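Long-range contacts in mannan endo-1,4-beta-mannosidase (Cryptopygus antarcticus, PDB 4OOZ), which hydrolyses internal beta-1,4-mannosidic linkages in mannans, galactomannans and glucomannans, releasing mainly mannobiose and longer mannooligosaccharides: residues A[36-41]-A[336-341]; A[78-83]-A[125-130]; A[276-281]-A[307-312]; A[326-331]-A[361-366]. All blocks are in the same frame, centred on the assembly; numbering follows the deposited sequence.

Interaction 1 of 4, residues A[36-41]-A[336-341]. With BMA (beta-D-mannopyranose), chain G.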
# COMPACT_ATOMS: atom_id res chain seq x y z
N LYS A 36 -8.91 4.38 -18.18
CA LYS A 36 -9.06 4.32 -16.73
C LYS A 36 -9.12 2.88 -16.23
O LYS A 36 -9.88 2.06 -16.75
CB LYS A 36 -10.29 5.11 -16.28
CG LYS A 36 -11.00 4.49 -15.09
CD LYS A 36 -12.26 5.29 -14.70
CE LYS A 36 -12.31 5.53 -13.23
NZ LYS A 36 -13.66 5.99 -12.78
N VAL A 37 -8.32 2.60 -15.21
CA VAL A 37 -8.15 1.26 -14.67
C VAL A 37 -8.68 1.13 -13.24
O VAL A 37 -8.60 2.07 -12.45
CB VAL A 37 -6.65 0.86 -14.72
CG1 VAL A 37 -6.40 -0.51 -14.09
CG2 VAL A 37 -6.15 0.88 -16.15
N PHE A 38 -9.24 -0.03 -12.93
CA PHE A 38 -9.67 -0.37 -11.58
C PHE A 38 -8.80 -1.51 -11.04
O PHE A 38 -8.72 -2.57 -11.65
CB PHE A 38 -11.15 -0.75 -11.56
CG PHE A 38 -11.66 -1.18 -10.22
CD1 PHE A 38 -12.19 -0.24 -9.33
CD2 PHE A 38 -11.65 -2.51 -9.84
CE1 PHE A 38 -12.67 -0.63 -8.10
CE2 PHE A 38 -12.13 -2.90 -8.60
CZ PHE A 38 -12.64 -1.96 -7.73
N LEU A 39 -8.16 -1.29 -9.90
CA LEU A 39 -7.27 -2.29 -9.32
C LEU A 39 -8.05 -3.36 -8.56
O LEU A 39 -8.50 -3.14 -7.44
CB LEU A 39 -6.25 -1.64 -8.39
CG LEU A 39 -5.32 -0.61 -9.03
CD1 LEU A 39 -4.24 -0.19 -8.05
CD2 LEU A 39 -4.70 -1.17 -10.30
N SER A 40 -8.19 -4.53 -9.17
CA SER A 40 -8.90 -5.63 -8.56
C SER A 40 -7.94 -6.77 -8.26
O SER A 40 -7.35 -7.35 -9.17
CB SER A 40 -10.04 -6.11 -9.47
OG SER A 40 -10.72 -7.22 -8.91
N GLY A 41 -7.78 -7.10 -6.98
CA GLY A 41 -6.88 -8.17 -6.61
C GLY A 41 -6.87 -8.50 -5.13
O GLY A 41 -7.85 -8.29 -4.41
N ASN A 336 -11.44 3.31 -6.59
CA ASN A 336 -10.48 3.02 -7.65
C ASN A 336 -9.83 1.65 -7.53
O ASN A 336 -9.03 1.27 -8.38
CB ASN A 336 -9.41 4.10 -7.69
CG ASN A 336 -9.96 5.47 -8.03
OD1 ASN A 336 -10.21 6.29 -7.14
ND2 ASN A 336 -10.17 5.72 -9.31
N GLY A 337 -10.18 0.91 -6.48
CA GLY A 337 -9.66 -0.43 -6.30
C GLY A 337 -10.15 -1.13 -5.05
O GLY A 337 -10.66 -0.50 -4.13
N ALA A 338 -9.98 -2.45 -5.02
CA ALA A 338 -10.38 -3.25 -3.87
C ALA A 338 -9.48 -4.48 -3.74
O ALA A 338 -9.40 -5.30 -4.65
CB ALA A 338 -11.83 -3.67 -3.99
N LEU A 339 -8.80 -4.59 -2.60
CA LEU A 339 -7.87 -5.69 -2.35
C LEU A 339 -8.31 -6.52 -1.16
O LEU A 339 -8.31 -6.04 -0.04
CB LEU A 339 -6.46 -5.16 -2.11
CG LEU A 339 -5.82 -4.35 -3.23
CD1 LEU A 339 -4.58 -3.65 -2.72
CD2 LEU A 339 -5.49 -5.24 -4.41
N THR A 340 -8.67 -7.76 -1.42
CA THR A 340 -9.05 -8.66 -0.34
C THR A 340 -7.89 -8.93 0.60
O THR A 340 -6.73 -8.96 0.17
CB THR A 340 -9.54 -9.96 -0.90
OG1 THR A 340 -8.78 -10.22 -2.09
CG2 THR A 340 -10.99 -9.87 -1.25
N TRP A 341 -8.17 -9.16 1.87
CA TRP A 341 -7.07 -9.30 2.79
C TRP A 341 -6.50 -10.71 2.84
O TRP A 341 -7.21 -11.70 2.99
CB TRP A 341 -7.43 -8.86 4.20
CG TRP A 341 -6.30 -9.17 5.11
CD1 TRP A 341 -6.29 -10.08 6.13
CD2 TRP A 341 -4.96 -8.65 5.04
NE1 TRP A 341 -5.06 -10.12 6.72
CE2 TRP A 341 -4.22 -9.26 6.07
CE3 TRP A 341 -4.32 -7.71 4.22
CZ2 TRP A 341 -2.88 -8.96 6.30
CZ3 TRP A 341 -2.99 -7.42 4.45
CH2 TRP A 341 -2.28 -8.04 5.49
C1 BMA G . -2.50 -5.82 8.60
C2 BMA G . -3.07 -4.67 9.38
C3 BMA G . -3.49 -5.16 10.74
C4 BMA G . -4.45 -6.36 10.63
C5 BMA G . -3.92 -7.43 9.65
C6 BMA G . -5.00 -8.43 9.30
O1 BMA G . -2.20 -5.31 7.34
O2 BMA G . -4.27 -4.25 8.74
O3 BMA G . -4.11 -4.13 11.50
O4 BMA G . -4.63 -6.95 11.91
O5 BMA G . -3.47 -6.82 8.43
O6 BMA G . -6.07 -8.30 10.22

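Interaction 2 of 4, residues A[78-83]-A[125-130]. With BMA (beta-D-mannopyranose), chain G.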
# COMPACT_ATOMS: atom_id res chain seq x y z
N ASN A 78 -5.86 -7.85 -11.39
CA ASN A 78 -4.73 -7.13 -11.97
C ASN A 78 -3.68 -6.67 -10.96
O ASN A 78 -2.63 -6.16 -11.35
CB ASN A 78 -5.23 -5.91 -12.74
CG ASN A 78 -6.05 -4.96 -11.88
OD1 ASN A 78 -6.47 -5.31 -10.78
ND2 ASN A 78 -6.27 -3.75 -12.38
N THR A 79 -3.95 -6.85 -9.67
CA THR A 79 -3.07 -6.30 -8.64
C THR A 79 -2.78 -7.27 -7.50
O THR A 79 -3.65 -8.03 -7.07
CB THR A 79 -3.68 -5.01 -8.05
OG1 THR A 79 -3.83 -4.04 -9.09
CG2 THR A 79 -2.79 -4.42 -6.96
N ALA A 80 -1.54 -7.25 -7.02
CA ALA A 80 -1.17 -7.93 -5.78
C ALA A 80 -0.39 -6.98 -4.88
O ALA A 80 0.54 -6.31 -5.33
CB ALA A 80 -0.36 -9.18 -6.07
N ARG A 81 -0.78 -6.91 -3.62
CA ARG A 81 -0.09 -6.07 -2.65
C ARG A 81 0.88 -6.90 -1.82
O ARG A 81 0.46 -7.79 -1.08
CB ARG A 81 -1.10 -5.35 -1.75
CG ARG A 81 -0.49 -4.34 -0.79
CD ARG A 81 -1.57 -3.47 -0.18
NE ARG A 81 -1.07 -2.54 0.83
CZ ARG A 81 -1.24 -2.70 2.14
NH1 ARG A 81 -1.89 -3.76 2.60
NH2 ARG A 81 -0.76 -1.81 2.98
N VAL A 82 2.17 -6.62 -1.94
CA VAL A 82 3.20 -7.41 -1.28
C VAL A 82 4.10 -6.57 -0.37
O VAL A 82 4.59 -5.52 -0.77
CB VAL A 82 4.07 -8.15 -2.32
CG1 VAL A 82 3.28 -9.27 -2.95
CG2 VAL A 82 4.54 -7.18 -3.38
N TRP A 83 4.30 -7.05 0.85
CA TRP A 83 5.15 -6.35 1.82
C TRP A 83 6.62 -6.71 1.61
O TRP A 83 6.95 -7.79 1.14
CB TRP A 83 4.72 -6.68 3.25
CG TRP A 83 3.35 -6.18 3.61
CD1 TRP A 83 2.39 -5.72 2.75
CD2 TRP A 83 2.79 -6.07 4.93
NE1 TRP A 83 1.27 -5.34 3.45
CE2 TRP A 83 1.49 -5.54 4.78
CE3 TRP A 83 3.26 -6.37 6.21
CZ2 TRP A 83 0.65 -5.31 5.87
CZ3 TRP A 83 2.43 -6.13 7.29
CH2 TRP A 83 1.14 -5.61 7.12
N VAL A 125 -0.03 -8.49 -14.24
CA VAL A 125 -0.42 -8.18 -12.87
C VAL A 125 0.43 -7.06 -12.29
O VAL A 125 1.65 -7.11 -12.36
CB VAL A 125 -0.32 -9.43 -11.97
CG1 VAL A 125 -0.28 -9.04 -10.50
CG2 VAL A 125 -1.47 -10.39 -12.25
N PHE A 126 -0.22 -6.05 -11.72
CA PHE A 126 0.50 -4.97 -11.05
C PHE A 126 0.86 -5.36 -9.63
O PHE A 126 0.20 -6.21 -9.02
CB PHE A 126 -0.33 -3.69 -11.04
CG PHE A 126 -0.53 -3.09 -12.40
CD1 PHE A 126 0.52 -2.47 -13.06
CD2 PHE A 126 -1.77 -3.14 -13.02
CE1 PHE A 126 0.34 -1.91 -14.31
CE2 PHE A 126 -1.95 -2.58 -14.27
CZ PHE A 126 -0.89 -1.97 -14.92
N LEU A 127 1.90 -4.74 -9.09
CA LEU A 127 2.33 -4.99 -7.72
C LEU A 127 2.42 -3.70 -6.93
O LEU A 127 2.88 -2.68 -7.44
CB LEU A 127 3.67 -5.72 -7.71
CG LEU A 127 3.65 -7.19 -8.13
CD1 LEU A 127 5.05 -7.77 -8.15
CD2 LEU A 127 2.78 -7.99 -7.19
N ILE A 128 1.98 -3.75 -5.68
CA ILE A 128 2.14 -2.63 -4.77
C ILE A 128 3.11 -3.01 -3.65
O ILE A 128 2.75 -3.71 -2.71
CB ILE A 128 0.80 -2.18 -4.17
CG1 ILE A 128 -0.16 -1.76 -5.29
CG2 ILE A 128 1.02 -1.04 -3.18
CD1 ILE A 128 -1.46 -1.17 -4.80
N LEU A 129 4.35 -2.55 -3.77
CA LEU A 129 5.40 -2.89 -2.81
C LEU A 129 5.29 -2.07 -1.53
O LEU A 129 5.60 -0.88 -1.51
CB LEU A 129 6.78 -2.68 -3.43
CG LEU A 129 7.01 -3.29 -4.81
CD1 LEU A 129 8.44 -3.04 -5.27
CD2 LEU A 129 6.72 -4.78 -4.80
N VAL A 130 4.86 -2.72 -0.45
CA VAL A 130 4.77 -2.07 0.85
C VAL A 130 6.10 -2.18 1.58
O VAL A 130 6.53 -3.28 1.92
CB VAL A 130 3.66 -2.67 1.72
CG1 VAL A 130 3.46 -1.84 2.98
CG2 VAL A 130 2.37 -2.78 0.93
C1 BMA G . -2.50 -5.82 8.60
C2 BMA G . -3.07 -4.67 9.38
C3 BMA G . -3.49 -5.16 10.74
C4 BMA G . -4.45 -6.36 10.63
C5 BMA G . -3.92 -7.43 9.65
C6 BMA G . -5.00 -8.43 9.30
O1 BMA G . -2.20 -5.31 7.34
O2 BMA G . -4.27 -4.25 8.74
O3 BMA G . -4.11 -4.13 11.50
O4 BMA G . -4.63 -6.95 11.91
O5 BMA G . -3.47 -6.82 8.43
O6 BMA G . -6.07 -8.30 10.22

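Interaction 3 of 4, residues A[276-281]-A[307-312]. With BMA (beta-D-mannopyranose), chain G.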
# COMPACT_ATOMS: atom_id res chain seq x y z
N PHE A 276 -2.04 8.52 -4.39
CA PHE A 276 -3.41 8.06 -4.24
C PHE A 276 -3.65 7.59 -2.82
O PHE A 276 -2.87 6.83 -2.26
CB PHE A 276 -3.74 6.95 -5.25
CG PHE A 276 -3.09 5.63 -4.95
CD1 PHE A 276 -3.76 4.66 -4.21
CD2 PHE A 276 -1.83 5.33 -5.44
CE1 PHE A 276 -3.17 3.44 -3.95
CE2 PHE A 276 -1.24 4.11 -5.19
CZ PHE A 276 -1.92 3.16 -4.45
N TYR A 277 -4.75 8.06 -2.23
CA TYR A 277 -5.11 7.68 -0.87
C TYR A 277 -5.43 6.19 -0.80
O TYR A 277 -5.51 5.52 -1.83
CB TYR A 277 -6.31 8.52 -0.40
CG TYR A 277 -6.06 10.01 -0.43
CD1 TYR A 277 -6.35 10.76 -1.57
CD2 TYR A 277 -5.54 10.67 0.67
CE1 TYR A 277 -6.12 12.12 -1.60
CE2 TYR A 277 -5.31 12.04 0.64
CZ TYR A 277 -5.60 12.76 -0.50
OH TYR A 277 -5.38 14.11 -0.53
N GLN A 278 -5.58 5.67 0.41
CA GLN A 278 -5.91 4.26 0.58
C GLN A 278 -6.50 3.98 1.96
O GLN A 278 -5.95 4.41 2.98
CB GLN A 278 -4.68 3.39 0.37
CG GLN A 278 -4.90 1.92 0.66
CD GLN A 278 -3.61 1.15 0.79
OE1 GLN A 278 -3.59 0.01 1.26
NE2 GLN A 278 -2.51 1.77 0.38
N MET A 279 -7.61 3.26 1.99
CA MET A 279 -8.28 2.92 3.23
C MET A 279 -8.42 1.41 3.42
O MET A 279 -8.77 0.69 2.48
CB MET A 279 -9.66 3.58 3.29
CG MET A 279 -9.65 5.10 3.25
SD MET A 279 -11.30 5.82 3.18
CE MET A 279 -10.92 7.57 3.14
N HIS A 280 -8.13 0.94 4.63
CA HIS A 280 -8.39 -0.45 5.00
C HIS A 280 -9.67 -0.48 5.81
O HIS A 280 -9.95 0.46 6.55
CB HIS A 280 -7.24 -1.04 5.82
CG HIS A 280 -5.89 -0.89 5.20
ND1 HIS A 280 -4.73 -1.25 5.85
CD2 HIS A 280 -5.52 -0.44 3.98
CE1 HIS A 280 -3.70 -1.01 5.06
NE2 HIS A 280 -4.15 -0.51 3.92
N THR A 281 -10.46 -1.54 5.69
CA THR A 281 -11.70 -1.61 6.45
C THR A 281 -12.08 -3.03 6.85
O THR A 281 -11.97 -3.97 6.06
CB THR A 281 -12.87 -0.96 5.66
OG1 THR A 281 -14.05 -0.93 6.48
CG2 THR A 281 -13.16 -1.70 4.37
N PRO A 307 -6.72 9.49 -6.61
CA PRO A 307 -7.45 8.23 -6.55
C PRO A 307 -7.54 7.69 -5.12
O PRO A 307 -6.79 8.12 -4.25
CB PRO A 307 -6.62 7.29 -7.43
CG PRO A 307 -5.93 8.20 -8.38
CD PRO A 307 -5.63 9.45 -7.61
N LEU A 308 -8.48 6.77 -4.89
CA LEU A 308 -8.67 6.20 -3.57
C LEU A 308 -8.92 4.70 -3.67
O LEU A 308 -9.93 4.27 -4.21
CB LEU A 308 -9.83 6.88 -2.85
CG LEU A 308 -10.37 6.19 -1.59
CD1 LEU A 308 -9.30 6.13 -0.51
CD2 LEU A 308 -11.60 6.91 -1.08
N LEU A 309 -7.98 3.93 -3.13
CA LEU A 309 -8.05 2.47 -3.18
C LEU A 309 -8.49 1.89 -1.84
O LEU A 309 -8.09 2.37 -0.79
CB LEU A 309 -6.69 1.90 -3.59
CG LEU A 309 -6.31 0.50 -3.09
CD1 LEU A 309 -6.97 -0.59 -3.91
CD2 LEU A 309 -4.80 0.33 -3.10
N ILE A 310 -9.33 0.86 -1.89
CA ILE A 310 -9.62 0.09 -0.69
C ILE A 310 -8.66 -1.09 -0.63
O ILE A 310 -9.01 -2.22 -0.98
CB ILE A 310 -11.07 -0.43 -0.64
CG1 ILE A 310 -12.06 0.72 -0.84
CG2 ILE A 310 -11.34 -1.13 0.69
CD1 ILE A 310 -13.51 0.31 -0.67
N GLY A 311 -7.42 -0.82 -0.23
CA GLY A 311 -6.50 -1.89 0.08
C GLY A 311 -7.02 -2.53 1.34
O GLY A 311 -7.48 -1.83 2.24
N GLU A 312 -6.98 -3.86 1.39
CA GLU A 312 -7.39 -4.62 2.57
C GLU A 312 -8.89 -4.56 2.89
O GLU A 312 -9.40 -3.54 3.35
CB GLU A 312 -6.60 -4.18 3.79
CG GLU A 312 -5.11 -4.37 3.65
CD GLU A 312 -4.39 -4.34 4.98
OE1 GLU A 312 -5.06 -4.56 6.01
OE2 GLU A 312 -3.16 -4.11 4.98
C1 BMA G . -2.50 -5.82 8.60
C2 BMA G . -3.07 -4.67 9.38
C3 BMA G . -3.49 -5.16 10.74
C4 BMA G . -4.45 -6.36 10.63
C5 BMA G . -3.92 -7.43 9.65
C6 BMA G . -5.00 -8.43 9.30
O1 BMA G . -2.20 -5.31 7.34
O2 BMA G . -4.27 -4.25 8.74
O3 BMA G . -4.11 -4.13 11.50
O4 BMA G . -4.63 -6.95 11.91
O5 BMA G . -3.47 -6.82 8.43
O6 BMA G . -6.07 -8.30 10.22

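Interaction 4 of 4, residues A[326-331]-A[361-366]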
# COMPACT_ATOMS: atom_id res chain seq x y z
N LEU A 326 -19.06 -7.28 -2.53
CA LEU A 326 -18.15 -6.27 -2.00
C LEU A 326 -17.25 -5.73 -3.10
O LEU A 326 -17.01 -4.52 -3.19
CB LEU A 326 -17.31 -6.85 -0.85
CG LEU A 326 -18.04 -7.09 0.47
CD1 LEU A 326 -17.31 -8.11 1.32
CD2 LEU A 326 -18.20 -5.78 1.24
N TYR A 327 -16.74 -6.64 -3.94
CA TYR A 327 -16.00 -6.23 -5.13
C TYR A 327 -16.88 -5.35 -6.03
O TYR A 327 -16.45 -4.28 -6.48
CB TYR A 327 -15.51 -7.44 -5.91
CG TYR A 327 -14.16 -7.98 -5.47
CD1 TYR A 327 -12.99 -7.30 -5.77
CD2 TYR A 327 -14.06 -9.17 -4.76
CE1 TYR A 327 -11.76 -7.78 -5.38
CE2 TYR A 327 -12.84 -9.66 -4.36
CZ TYR A 327 -11.69 -8.96 -4.67
OH TYR A 327 -10.46 -9.44 -4.28
N LYS A 328 -18.10 -5.82 -6.27
CA LYS A 328 -19.06 -5.08 -7.08
C LYS A 328 -19.37 -3.73 -6.47
O LYS A 328 -19.46 -2.73 -7.18
CB LYS A 328 -20.35 -5.88 -7.25
CG LYS A 328 -20.30 -6.90 -8.37
CD LYS A 328 -21.53 -7.79 -8.34
CE LYS A 328 -21.38 -8.96 -9.29
NZ LYS A 328 -22.11 -10.16 -8.79
N TYR A 329 -19.53 -3.69 -5.15
CA TYR A 329 -19.79 -2.44 -4.46
C TYR A 329 -18.66 -1.46 -4.73
O TYR A 329 -18.90 -0.31 -5.10
CB TYR A 329 -19.94 -2.65 -2.95
CG TYR A 329 -20.34 -1.41 -2.18
CD1 TYR A 329 -19.43 -0.40 -1.91
CD2 TYR A 329 -21.64 -1.25 -1.73
CE1 TYR A 329 -19.79 0.73 -1.21
CE2 TYR A 329 -22.02 -0.12 -1.03
CZ TYR A 329 -21.09 0.87 -0.77
OH TYR A 329 -21.46 2.00 -0.08
N ALA A 330 -17.43 -1.92 -4.55
CA ALA A 330 -16.26 -1.08 -4.78
C ALA A 330 -16.23 -0.54 -6.20
O ALA A 330 -15.96 0.64 -6.42
CB ALA A 330 -14.98 -1.86 -4.48
N TYR A 331 -16.51 -1.40 -7.17
CA TYR A 331 -16.46 -0.99 -8.57
C TYR A 331 -17.59 -0.03 -8.93
O TYR A 331 -17.44 0.82 -9.81
CB TYR A 331 -16.51 -2.22 -9.48
CG TYR A 331 -16.19 -1.94 -10.93
CD1 TYR A 331 -17.20 -1.62 -11.83
CD2 TYR A 331 -14.89 -2.01 -11.40
CE1 TYR A 331 -16.92 -1.36 -13.16
CE2 TYR A 331 -14.60 -1.76 -12.73
CZ TYR A 331 -15.61 -1.43 -13.60
OH TYR A 331 -15.32 -1.18 -14.92
N GLN A 361 -13.35 -13.06 -9.47
CA GLN A 361 -14.06 -13.43 -10.70
C GLN A 361 -15.33 -12.60 -10.94
O GLN A 361 -16.01 -12.77 -11.96
CB GLN A 361 -14.43 -14.91 -10.67
CG GLN A 361 -13.26 -15.84 -10.87
CD GLN A 361 -13.68 -17.28 -11.06
OE1 GLN A 361 -14.63 -17.75 -10.42
NE2 GLN A 361 -13.00 -18.00 -11.94
N ALA A 362 -15.65 -11.69 -10.02
CA ALA A 362 -16.85 -10.88 -10.14
C ALA A 362 -16.65 -9.69 -11.07
O ALA A 362 -17.61 -9.19 -11.67
CB ALA A 362 -17.30 -10.40 -8.78
N LEU A 363 -15.41 -9.23 -11.19
CA LEU A 363 -15.11 -8.09 -12.06
C LEU A 363 -14.22 -8.53 -13.21
O LEU A 363 -13.51 -7.72 -13.80
CB LEU A 363 -14.45 -6.97 -11.26
CG LEU A 363 -15.01 -6.70 -9.87
CD1 LEU A 363 -14.27 -5.56 -9.20
CD2 LEU A 363 -16.50 -6.41 -9.92
N LYS A 364 -14.27 -9.82 -13.52
CA LYS A 364 -13.41 -10.41 -14.53
C LYS A 364 -13.71 -9.87 -15.93
O LYS A 364 -14.87 -9.70 -16.29
CB LYS A 364 -13.56 -11.93 -14.51
CG LYS A 364 -12.57 -12.69 -15.36
CD LYS A 364 -12.82 -14.18 -15.21
CE LYS A 364 -11.80 -15.01 -15.97
NZ LYS A 364 -12.06 -16.46 -15.77
N GLY A 365 -12.66 -9.61 -16.70
CA GLY A 365 -12.79 -9.13 -18.07
C GLY A 365 -13.64 -7.89 -18.22
O GLY A 365 -14.15 -7.59 -19.30
N GLN A 366 -13.78 -7.14 -17.12
CA GLN A 366 -14.67 -5.99 -17.08
C GLN A 366 -13.99 -4.74 -17.61
O GLN A 366 -12.80 -4.52 -17.40
CB GLN A 366 -15.14 -5.75 -15.65
CG GLN A 366 -16.55 -5.21 -15.53
CD GLN A 366 -17.60 -6.27 -15.78
OE1 GLN A 366 -17.38 -7.45 -15.51
NE2 GLN A 366 -18.76 -5.86 -16.28

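Interaction 1 of 4, residues A[36-41]-A[336-341]
N336 takes the amide of L39 on its backbone oxygen (L39 N to N336 O 3.1 Å), the first bond of a parallel pairing in which strands 39-41 and 337-340 run 14° apart. Its side-chain OD1 turns instead to the amide of L308. G337 lies over one face of the F38 ring, its CA 3.8 Å from the ring centroid and offset toward the rim, a CH-pi contact. F38 brings the ring alongside the partner strand by setting CG anti to the backbone N (chi1 177°). A338 N then donates to L39 O over 2.9 Å, and A338 CB touches F38 CZ at 4.2 Å. L339 lays CD2 on the peptide of G41, 3.6 Å from G41 C. T340 N donates to G41 O at 3.1 Å. W341, a substrate-binding residue, continues past the strand to offer one indole face to the mannose. Strand 337-340 lies between strands 308-313 and 35-45, so this pairing closes the (beta/alpha)8 barrel of the family; L39 and L339 face inward, and Y331 of helix 323-332 meets F38 edge-to-face on the outside.

Interaction 2 of 4, residues A[78-83]-A[125-130]
N78 and F126 meet at the start of two parallel strands, 79-83 and 126-130, whose axes lie 4.7 Å apart; the modelled F126 N to N78 O bond is too short for its length to be trusted. The N78 amide group itself turns to S40 and F38. T79 sets its methyl CG2 across I128 CG1 at 4.1 Å. A80 is gripped through both backbone groups, A80 N donating to F126 O and A80 O accepting from I128 N, while its CB meets L127 CD2 at 3.5 Å. On the face with T79, R81 runs straight out, its CG trans to N (chi1 -174°), and passes V130 so that V130 CG2 lies 3.4 Å from R81 NE, over the guanidinium group, which W83 NE1 also covers. V82, on the A80 face, lies beside L129 with CG2 to CD2 at 3.5 Å, and its oxygen accepts V130 N at 2.8 Å. W83 turns its five-membered ring over V130 CG1, a CH-pi contact, and presents its six-membered edge to the sugar, CZ2 3.2 Å from mannose O1. With an alanine here, V130 CG1 would probably lose the ring it packs on, the R81 guanidinium part of its cover, and mannose O1 its aromatic neighbour. R81 forms salt bridges with E177 and E312 and a hydrogen bond with N180; this buried cation is therefore well placed to orient E312, the nucleophile by similarity, and probably contributes to the electrostatics of the site.

Interaction 3 of 4, residues A[276-281]-A[307-312]
F276 and P307 pack closely where the two segments begin, F276 CB lying 3.6 Å from P307 CB. The F276 ring then takes L309 CD2 at its edge, 3.6 Å from CE1, the two side chains pointing the same way. On the other face of the strands L308 CD1 fits between Y277 CB and M279 CG, 3.9 Å from M279 CG. Backbone bonds tie this half together: L309 N donates to Y277 O, and M279 N donates to L309 O over 3.0 Å.

These are the sixth and seventh strands of the (beta/alpha)8 barrel, and as in other family 5 glycosidases the seventh carries the nucleophile, here E312 by similarity, at its C-terminal end. The backbone pairing is looser there. Past Q278 no further bridge forms, T281 N makes a long bond to E312 O (3.3 Å), and T281 CG2 merely grazes I310 CG2 at 4.1 Å.

Side chains take over at this end, which faces the bound sugar. The E312 carboxylate stacks closely on one face of the H280 ring, the planes 23° apart and E312 CG nearly on the ring normal. Two bonds probably fix the turn of the H280 ring: NE2 donates to Q278 OE1 at 2.8 Å, with the oxygen close to the ring plane, and ND1 pairs with E181 OE2. Besides its salt bridge to R81, E312 OE2 receives a weak bond from mannose O1, and OE1 is hydrogen-bonded to Y282 OH.

Interaction 4 of 4, residues A[326-331]-A[361-366]
L363 inserts its isobutyl group against Y327, K328 and Y331 on one side of helix 323-332, the outer helix between the seventh and eighth strands of the (beta/alpha)8 barrel. The partner segment follows helix 353-360 and ends in a type II beta turn from L363 to Q366. Apolar contact does nearly all the work. L363 CD1 lies 4.0 Å from Y327 CB and equally far from Y331 CB, one helical turn further on, so the methyl sits between the roots of two tyrosines. L363 CD2 reaches the K328 chain, 4.1 Å from its CG. L363 CG stands anti to the carbonyl carbon (chi1 -40°), which directs both methyls at the helix. A362 adds its CB against Y327 CB. Replacing the leucine by alanine is likely to open a gap between the bases of Y327 and Y331 and to weaken the turn's hold on the helix.

No hydrogen bond crosses between the segments; the tyrosine hydroxyls find their partners outside both. Y327 OH bonds G41 O and T340 OG1 at the strands beneath, whereas Y331 OH bonds G375 O and D368 N. One methyl also meets the helix backbone: L363 CD1 lies 3.7 Å from Y327 O, an oxygen already engaged by Y331 N.

Interactions 1, 2 and 3 belong to one curled sheet, the wall of the barrel, with centres 9 to 13 Å apart. Interaction 1 joins the strands at the two ends of the barrel sequence, and interactions 2 and 3 follow one another in the chain between its segments. Strand 35-45 links interaction 1 to interaction 2, and strand 308-313 links it to interaction 3; across the barrel interior, the R81–E312 salt bridge connects 2 with 3. All three touch the same mannose, so the sheet positions the substrate site. Interaction 4 lies outside, its centre about 9 Å from that of interaction 1, and its helix covers the closing strands; its segments alternate with those of interaction 1 along the chain.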